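Local coordinates for protein glycosyl hydrolase family 88 (Pedobacter heparinus, PDB 3WIW) that acts as an unsaturated glucuronyl hydrolase with specificity for heparin, a family 88 glycoside hydrolase built as an alpha6/alpha6-barrel, at residues S302-S307 against D343-K348; D335-L340 against L382-R387. One frame throughout, in Å; residues are numbered along the deposited sequence.

Contacts 1 and 2 lie on the same side of the chain's centre in the alpha6/alpha6-barrel, their own centres about 13 Å apart. Their segments alternate along the chain: 302-307 leads into helix 306-322, 335-340 ends helix 327-340, the loop just beyond holds 343-348, and 382-387 lies in helix 375-392. The two contacts meet at L340, whose CD2 lies 3.9 Å from CB of A306, while CB of Y345 packs 3.2 Å from the carbonyl O of L340. Contact 2 thus sets helix 327-340 against helix 375-392, and contact 1 folds the loop leaving it back over the start of the preceding helix, 306-322.

Contact 1. Residues S302-S307 against D343-K348; sequences SPRDAS and DEYLAK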
ATOM      1  N   SER A 302      -0.829 -16.114  16.949  1.00 12.71           N
ATOM      2  CA  SER A 302      -0.314 -15.844  15.612  1.00 11.47           C
ATOM      3  C   SER A 302       0.210 -14.400  15.517  1.00 10.22           C
ATOM      4  O   SER A 302      -0.443 -13.468  16.007  1.00 10.99           O
ATOM      5  CB  SER A 302      -1.446 -16.063  14.624  1.00 12.29           C
ATOM      6  OG  SER A 302      -1.057 -15.642  13.345  1.00 12.62           O
ATOM      7  N   PRO A 303       1.381 -14.194  14.873  1.00  9.48           N
ATOM      8  CA  PRO A 303       1.853 -12.814  14.659  1.00 10.32           C
ATOM      9  C   PRO A 303       0.828 -11.953  13.924  1.00  8.73           C
ATOM     10  O   PRO A 303       0.194 -12.399  12.948  1.00 10.70           O
ATOM     11  CB  PRO A 303       3.096 -13.003  13.789  1.00 11.55           C
ATOM     12  CG  PRO A 303       3.577 -14.369  14.155  1.00 12.10           C
ATOM     13  CD  PRO A 303       2.341 -15.190  14.385  1.00 10.25           C
ATOM     14  N   ARG A 304       0.662 -10.719  14.399  1.00  9.10           N
ATOM     15  CA  ARG A 304      -0.191  -9.722  13.725  1.00  9.63           C
ATOM     16  C   ARG A 304       0.567  -9.021  12.609  1.00  9.56           C
ATOM     17  O   ARG A 304       1.804  -9.023  12.582  1.00 10.93           O
ATOM     18  CB  ARG A 304      -0.642  -8.653  14.726  1.00  9.28           C
ATOM     19  CG  ARG A 304      -1.273  -9.242  15.972  1.00  9.95           C
ATOM     20  CD  ARG A 304      -2.463 -10.165  15.641  1.00 10.21           C
ATOM     21  NE  ARG A 304      -3.200 -10.440  16.867  1.00 10.53           N
ATOM     22  CZ  ARG A 304      -4.053  -9.585  17.444  1.00 10.41           C
ATOM     23  NH1 ARG A 304      -4.603  -9.872  18.632  1.00 12.09           N
ATOM     24  NH2 ARG A 304      -4.329  -8.423  16.864  1.00 11.38           N
ATOM     25  N   ASP A 305      -0.166  -8.400  11.700  1.00  8.71           N
ATOM     26  CA  ASP A 305       0.494  -7.660  10.633  1.00  7.98           C
ATOM     27  C   ASP A 305      -0.059  -6.242  10.592  1.00  8.56           C
ATOM     28  O   ASP A 305      -1.121  -5.964   9.963  1.00  8.81           O
ATOM     29  CB  ASP A 305       0.293  -8.373   9.287  1.00  9.43           C
ATOM     30  CG  ASP A 305       0.991  -7.664   8.141  1.00  9.27           C
ATOM     31  OD1 ASP A 305       1.924  -6.852   8.414  1.00  9.51           O
ATOM     32  OD2 ASP A 305       0.624  -7.913   6.965  1.00 10.40           O
ATOM     33  N   ALA A 306       0.674  -5.334  11.236  1.00  8.28           N
ATOM     34  CA  ALA A 306       0.261  -3.939  11.287  1.00  8.68           C
ATOM     35  C   ALA A 306       0.115  -3.339   9.884  1.00  8.27           C
ATOM     36  O   ALA A 306      -0.755  -2.498   9.677  1.00  9.08           O
ATOM     37  CB  ALA A 306       1.227  -3.108  12.110  1.00  9.65           C
ATOM     38  N   SER A 307       0.948  -3.744   8.916  1.00  8.33           N
ATOM     39  CA  SER A 307       0.879  -3.158   7.576  1.00  7.84           C
ATOM     40  C   SER A 307      -0.491  -3.427   6.958  1.00  8.31           C
ATOM     41  O   SER A 307      -1.092  -2.533   6.352  1.00  8.59           O
ATOM     42  CB  SER A 307       2.018  -3.680   6.693  1.00  8.01           C
ATOM     43  OG  SER A 307       1.851  -5.037   6.327  1.00  9.03           O
ATOM     44  N   ASP A 343       0.638   2.509  22.563  1.00 11.84           N
ATOM     45  CA  ASP A 343       2.006   2.139  22.903  1.00 12.26           C
ATOM     46  C   ASP A 343       2.443   0.828  22.277  1.00 10.70           C
ATOM     47  O   ASP A 343       3.600   0.670  21.928  1.00 11.97           O
ATOM     48  CB  ASP A 343       2.113   2.013  24.441  1.00 13.39           C
ATOM     49  CG  ASP A 343       3.464   1.453  24.913  1.00 15.68           C
ATOM     50  OD1 ASP A 343       3.632   0.208  25.041  1.00 16.26           O
ATOM     51  OD2 ASP A 343       4.381   2.269  25.143  1.00 18.05           O
ATOM     52  N   GLU A 344       1.506  -0.104  22.133  1.00 10.93           N
ATOM     53  CA  GLU A 344       1.799  -1.425  21.604  1.00 10.71           C
ATOM     54  C   GLU A 344       2.313  -1.356  20.168  1.00 10.28           C
ATOM     55  O   GLU A 344       3.187  -2.140  19.795  1.00 10.92           O
ATOM     56  CB  GLU A 344       0.525  -2.258  21.630  1.00 11.46           C
ATOM     57  CG  GLU A 344       0.709  -3.691  21.163  1.00 12.83           C
ATOM     58  CD  GLU A 344      -0.597  -4.485  21.199  1.00 13.49           C
ATOM     59  OE1 GLU A 344      -1.665  -3.906  21.514  1.00 14.45           O
ATOM     60  OE2 GLU A 344      -0.565  -5.697  20.901  1.00 14.10           O
ATOM     61  N   TYR A 345       1.785  -0.419  19.366  1.00 10.36           N
ATOM     62  CA  TYR A 345       2.118  -0.319  17.937  1.00  9.96           C
ATOM     63  C   TYR A 345       2.928   0.899  17.508  1.00 10.16           C
ATOM     64  O   TYR A 345       3.642   0.848  16.510  1.00 10.76           O
ATOM     65  CB  TYR A 345       0.854  -0.444  17.073  1.00 10.63           C
ATOM     66  CG  TYR A 345       0.350  -1.858  17.024  1.00 10.32           C
ATOM     67  CD1 TYR A 345       0.833  -2.756  16.082  1.00 10.97           C
ATOM     68  CD2 TYR A 345      -0.575  -2.314  17.943  1.00 10.03           C
ATOM     69  CE1 TYR A 345       0.393  -4.067  16.032  1.00 10.33           C
ATOM     70  CE2 TYR A 345      -1.033  -3.636  17.908  1.00 10.14           C
ATOM     71  CZ  TYR A 345      -0.524  -4.509  16.964  1.00 10.01           C
ATOM     72  OH  TYR A 345      -0.937  -5.818  16.904  1.00 11.34           O
ATOM     73  N   LEU A 346       2.812   1.991  18.253  1.00  9.96           N
ATOM     74  CA  LEU A 346       3.445   3.239  17.846  1.00  9.85           C
ATOM     75  C   LEU A 346       4.766   3.413  18.581  1.00 11.60           C
ATOM     76  O   LEU A 346       4.799   3.480  19.821  1.00 12.51           O
ATOM     77  CB  LEU A 346       2.519   4.424  18.143  1.00 10.57           C
ATOM     78  CG  LEU A 346       3.051   5.803  17.767  1.00 11.63           C
ATOM     79  CD1 LEU A 346       3.020   5.958  16.250  1.00 12.99           C
ATOM     80  CD2 LEU A 346       2.249   6.887  18.401  1.00 12.79           C
ATOM     81  N   ALA A 347       5.862   3.474  17.834  1.00 12.83           N
ATOM     82  CA  ALA A 347       7.184   3.670  18.441  1.00 12.87           C
ATOM     83  C   ALA A 347       7.270   4.949  19.266  1.00 13.66           C
ATOM     84  O   ALA A 347       6.673   5.974  18.920  1.00 14.62           O
ATOM     85  CB  ALA A 347       8.223   3.728  17.344  1.00 14.94           C
ATOM     86  N   LYS A 348       8.053   4.910  20.339  1.00 14.61           N
ATOM     87  CA  LYS A 348       8.350   6.135  21.072  1.00 15.16           C
ATOM     88  C   LYS A 348       9.355   6.960  20.290  1.00 14.89           C
ATOM     89  O   LYS A 348      10.185   6.401  19.570  1.00 14.48           O
ATOM     90  CB  LYS A 348       8.936   5.788  22.430  1.00 16.44           C
ATOM     91  CG  LYS A 348       7.935   5.088  23.277  1.00 18.28           C
ATOM     92  CD  LYS A 348       8.537   4.549  24.577  1.00 19.89           C
ATOM     93  CE  LYS A 348       7.538   3.675  25.321  1.00 19.94           C
ATOM     94  NZ  LYS A 348       7.196   2.396  24.610  1.00 19.62           N
TER
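The phenol ring of Y345 and the guanidinium of R304 are tilted 42° apart and do not stack. CB of A306 meets the ring obliquely, 4.0 Å from CD1 and nearly as close to CE1, and H359 packs against Y345 edge-to-face. The phenol oxygen is met by carbon: OH of Y345 lies 3.6 Å from CG of R304 and equally near its CB, the two side chains crossing at about a right angle. R304 has CG beside its backbone N (chi1 -52°) and a chain that bends about the CB-CG bond (chi2 -56°), which presents its aliphatic root to the phenol and lets NH2 form a salt bridge with D287.

No hydrogen bond joins the two segments. D305 is the N-cap of helix 306-322: its OD1 takes a weak capping bond from N of S307 and also accepts from the side-chain OG of S307 at 2.8 Å. The other carboxylate oxygen, OD2, pairs with R246, a predicted substrate-binding residue, so this helix start probably helps position that arginine. In the loop, NZ of K348 reaches OD2 of D343 at 2.9 Å in a salt bridge.

Y345 also rests on T339 and L340 of helix 327-340, while A306 touches L340 and S360 of strand 360-361, so the loop wedges its tyrosine between two helices that follow each other in the chain.

Contact 2. Residues D335-L340 against L382-R387; sequences DILKTL and LEALKR
L337 of helix 327-340 packs against A384 and L385 of helix 375-392, a buried helix-helix contact within the alpha6/alpha6-barrel of this family 88 enzyme. Within the segments the backbones come nearest at L337 and L385, whose CA atoms are 7.8 Å apart.

All the contacts between the segments are apolar or plain packing. L337 points at the facing helix and uses both of its methyls. CD2 sits 3.8 Å from CB of A384, whose small side chain lets the leucine approach the helix surface. CD1 of L337, anti to CA (chi2 179°), lies 4.2 Å from CD2 of L385, which is as near to CD2 of L337; CD1 also passes near the carbonyl O of A384. L385 reaches in from the flank, with only its CD2 touching, and the two leucine side chains meet at a slant. Helix 30-49 adds to the same apolar cluster, W31 touching L337 and L32 touching L385. Cut back to an alanine, L337 would lose both methyls, and a gap between the two helices is likely to open, with A384, L385 and W31 left without the partner they share.

On helix 375-392 the polar side chains E383 and R387 make their hydrogen bonds to other helices. E383 is buried, yet its carboxylate is well supplied: OE1 bonds to Y84, and OE2 bonds to both Y253 and S314, tying this helix to helices 77-89, 245-262 and 306-322. R387 lies one turn further on, its backbone N bonded to O of E383, and NH2 of R387 bonds to the carbonyl of S314. Between the two side chains there is a long salt bridge of charges alone, with no N-H aimed at the carboxylate: OE2 of E383 stands over the centre of one face of the R387 guanidinium, 3.6 Å above its plane.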
ATOM      1  N   ASP A 335     -11.132   2.673  14.867  1.00 12.35           N
ATOM      2  CA  ASP A 335     -10.720   1.716  15.899  1.00 13.33           C
ATOM      3  C   ASP A 335      -9.340   1.151  15.557  1.00 11.87           C
ATOM      4  O   ASP A 335      -8.492   1.023  16.441  1.00 13.45           O
ATOM      5  CB  ASP A 335     -11.717   0.567  16.002  1.00 16.51           C
ATOM      6  CG  ASP A 335     -13.038   0.977  16.631  1.00 21.46           C
ATOM      7  OD1 ASP A 335     -13.089   2.012  17.343  1.00 23.17           O
ATOM      8  OD2 ASP A 335     -14.035   0.243  16.420  1.00 23.51           O
ATOM      9  N   ILE A 336      -9.088   0.819  14.283  1.00 10.44           N
ATOM     10  CA  ILE A 336      -7.769   0.343  13.904  1.00 10.43           C
ATOM     11  C   ILE A 336      -6.737   1.415  14.216  1.00 10.52           C
ATOM     12  O   ILE A 336      -5.674   1.119  14.777  1.00 11.68           O
ATOM     13  CB  ILE A 336      -7.678   0.049  12.391  1.00 10.45           C
ATOM     14  CG1 ILE A 336      -8.525  -1.174  12.013  1.00 11.16           C
ATOM     15  CG2 ILE A 336      -6.228  -0.153  11.988  1.00 10.70           C
ATOM     16  CD1 ILE A 336      -8.732  -1.304  10.488  1.00 11.81           C
ATOM     17  N   LEU A 337      -7.017   2.656  13.831  1.00 10.55           N
ATOM     18  CA  LEU A 337      -6.050   3.721  14.061  1.00 11.18           C
ATOM     19  C   LEU A 337      -5.758   3.964  15.539  1.00 12.43           C
ATOM     20  O   LEU A 337      -4.610   4.253  15.905  1.00 12.56           O
ATOM     21  CB  LEU A 337      -6.472   5.017  13.362  1.00 11.48           C
ATOM     22  CG  LEU A 337      -6.466   4.974  11.837  1.00 12.26           C
ATOM     23  CD1 LEU A 337      -6.938   6.327  11.331  1.00 13.93           C
ATOM     24  CD2 LEU A 337      -5.074   4.630  11.326  1.00 13.80           C
ATOM     25  N   LYS A 338      -6.774   3.836  16.388  1.00 12.05           N
ATOM     26  CA  LYS A 338      -6.529   3.971  17.811  1.00 13.15           C
ATOM     27  C   LYS A 338      -5.595   2.870  18.312  1.00 12.68           C
ATOM     28  O   LYS A 338      -4.713   3.140  19.122  1.00 14.11           O
ATOM     29  CB  LYS A 338      -7.838   4.003  18.576  1.00 14.61           C
ATOM     30  CG  LYS A 338      -8.538   5.339  18.427  1.00 16.53           C
ATOM     31  CD  LYS A 338      -9.943   5.326  19.008  1.00 19.62           C
ATOM     32  CE  LYS A 338     -10.529   6.722  18.994  1.00 21.11           C
ATOM     33  NZ  LYS A 338     -11.887   6.766  19.581  1.00 23.48           N
ATOM     34  N   THR A 339      -5.763   1.638  17.834  1.00 11.72           N
ATOM     35  CA  THR A 339      -4.847   0.554  18.202  1.00 12.29           C
ATOM     36  C   THR A 339      -3.428   0.783  17.665  1.00 11.37           C
ATOM     37  O   THR A 339      -2.435   0.621  18.397  1.00 11.55           O
ATOM     38  CB  THR A 339      -5.382  -0.826  17.743  1.00 13.66           C
ATOM     39  OG1 THR A 339      -6.649  -1.082  18.362  1.00 15.96           O
ATOM     40  CG2 THR A 339      -4.413  -1.946  18.138  1.00 14.22           C
ATOM     41  N   LEU A 340      -3.325   1.154  16.393  1.00 10.15           N
ATOM     42  CA  LEU A 340      -2.021   1.415  15.794  1.00 10.79           C
ATOM     43  C   LEU A 340      -1.289   2.569  16.461  1.00 11.12           C
ATOM     44  O   LEU A 340      -0.060   2.602  16.447  1.00 11.57           O
ATOM     45  CB  LEU A 340      -2.139   1.671  14.288  1.00 10.10           C
ATOM     46  CG  LEU A 340      -2.490   0.439  13.457  1.00  8.82           C
ATOM     47  CD1 LEU A 340      -2.533   0.890  12.012  1.00  9.83           C
ATOM     48  CD2 LEU A 340      -1.468  -0.703  13.597  1.00 10.44           C
ATOM     49  N   LEU A 382       0.331   6.861   7.831  1.00  9.08           N
ATOM     50  CA  LEU A 382       0.199   8.313   7.716  1.00  9.34           C
ATOM     51  C   LEU A 382      -0.868   8.690   6.686  1.00  8.87           C
ATOM     52  O   LEU A 382      -1.584   9.690   6.872  1.00 10.38           O
ATOM     53  CB  LEU A 382       1.532   9.010   7.417  1.00  9.80           C
ATOM     54  CG  LEU A 382       2.586   8.909   8.523  1.00 10.85           C
ATOM     55  CD1 LEU A 382       3.671   9.928   8.259  1.00 12.05           C
ATOM     56  CD2 LEU A 382       1.989   9.120   9.920  1.00 12.95           C
ATOM     57  N   GLU A 383      -1.017   7.909   5.619  1.00 10.07           N
ATOM     58  CA  GLU A 383      -2.081   8.186   4.652  1.00 10.73           C
ATOM     59  C   GLU A 383      -3.435   8.118   5.348  1.00 10.21           C
ATOM     60  O   GLU A 383      -4.293   8.993   5.169  1.00 10.76           O
ATOM     61  CB  GLU A 383      -2.020   7.185   3.521  1.00 10.19           C
ATOM     62  CG  GLU A 383      -2.949   7.532   2.376  1.00 10.55           C
ATOM     63  CD  GLU A 383      -2.845   6.488   1.311  1.00 10.76           C
ATOM     64  OE1 GLU A 383      -2.046   6.685   0.380  1.00 11.99           O
ATOM     65  OE2 GLU A 383      -3.522   5.437   1.413  1.00 10.59           O
ATOM     66  N   ALA A 384      -3.609   7.101   6.197  1.00  9.94           N
ATOM     67  CA  ALA A 384      -4.853   6.951   6.946  1.00 10.46           C
ATOM     68  C   ALA A 384      -5.084   8.115   7.928  1.00  9.90           C
ATOM     69  O   ALA A 384      -6.207   8.631   8.048  1.00 10.82           O
ATOM     70  CB  ALA A 384      -4.871   5.597   7.671  1.00 10.51           C
ATOM     71  N   LEU A 385      -4.027   8.546   8.617  1.00 10.35           N
ATOM     72  CA  LEU A 385      -4.145   9.699   9.506  1.00 11.35           C
ATOM     73  C   LEU A 385      -4.577  10.949   8.729  1.00 12.01           C
ATOM     74  O   LEU A 385      -5.414  11.717   9.194  1.00 12.25           O
ATOM     75  CB  LEU A 385      -2.835  10.003  10.230  1.00 12.28           C
ATOM     76  CG  LEU A 385      -2.307   8.950  11.202  1.00 12.29           C
ATOM     77  CD1 LEU A 385      -1.203   9.524  12.063  1.00 12.86           C
ATOM     78  CD2 LEU A 385      -3.400   8.394  12.096  1.00 13.52           C
ATOM     79  N   LYS A 386      -4.003  11.166   7.556  0.73 12.31           N
ATOM     80  CA  LYS A 386      -4.376  12.314   6.743  0.73 13.04           C
ATOM     81  C   LYS A 386      -5.851  12.209   6.306  0.73 12.06           C
ATOM     82  O   LYS A 386      -6.591  13.188   6.388  0.73 12.16           O
ATOM     83  CB  LYS A 386      -3.450  12.420   5.531  0.73 14.56           C
ATOM     84  CG  LYS A 386      -3.600  13.712   4.768  0.73 16.26           C
ATOM     85  CD  LYS A 386      -2.580  13.852   3.629  0.73 17.34           C
ATOM     86  CE  LYS A 386      -2.757  12.757   2.587  0.73 18.54           C
ATOM     87  NZ  LYS A 386      -2.326  13.233   1.229  0.73 18.38           N
ATOM     88  N   ARG A 387      -6.286  11.026   5.866  1.00 11.99           N
ATOM     89  CA  ARG A 387      -7.685  10.839   5.475  1.00 12.10           C
ATOM     90  C   ARG A 387      -8.651  11.046   6.645  1.00 12.51           C
ATOM     91  O   ARG A 387      -9.712  11.675   6.511  1.00 13.11           O
ATOM     92  CB  ARG A 387      -7.887   9.464   4.826  1.00 11.46           C
ATOM     93  CG  ARG A 387      -7.221   9.343   3.491  1.00 11.55           C
ATOM     94  CD  ARG A 387      -7.290   7.921   2.933  1.00 11.17           C
ATOM     95  NE  ARG A 387      -6.670   7.854   1.609  1.00 11.24           N
ATOM     96  CZ  ARG A 387      -6.806   6.839   0.759  1.00 10.93           C
ATOM     97  NH1 ARG A 387      -6.238   6.913  -0.448  1.00 12.98           N
ATOM     98  NH2 ARG A 387      -7.508   5.757   1.100  1.00 11.79           N
TER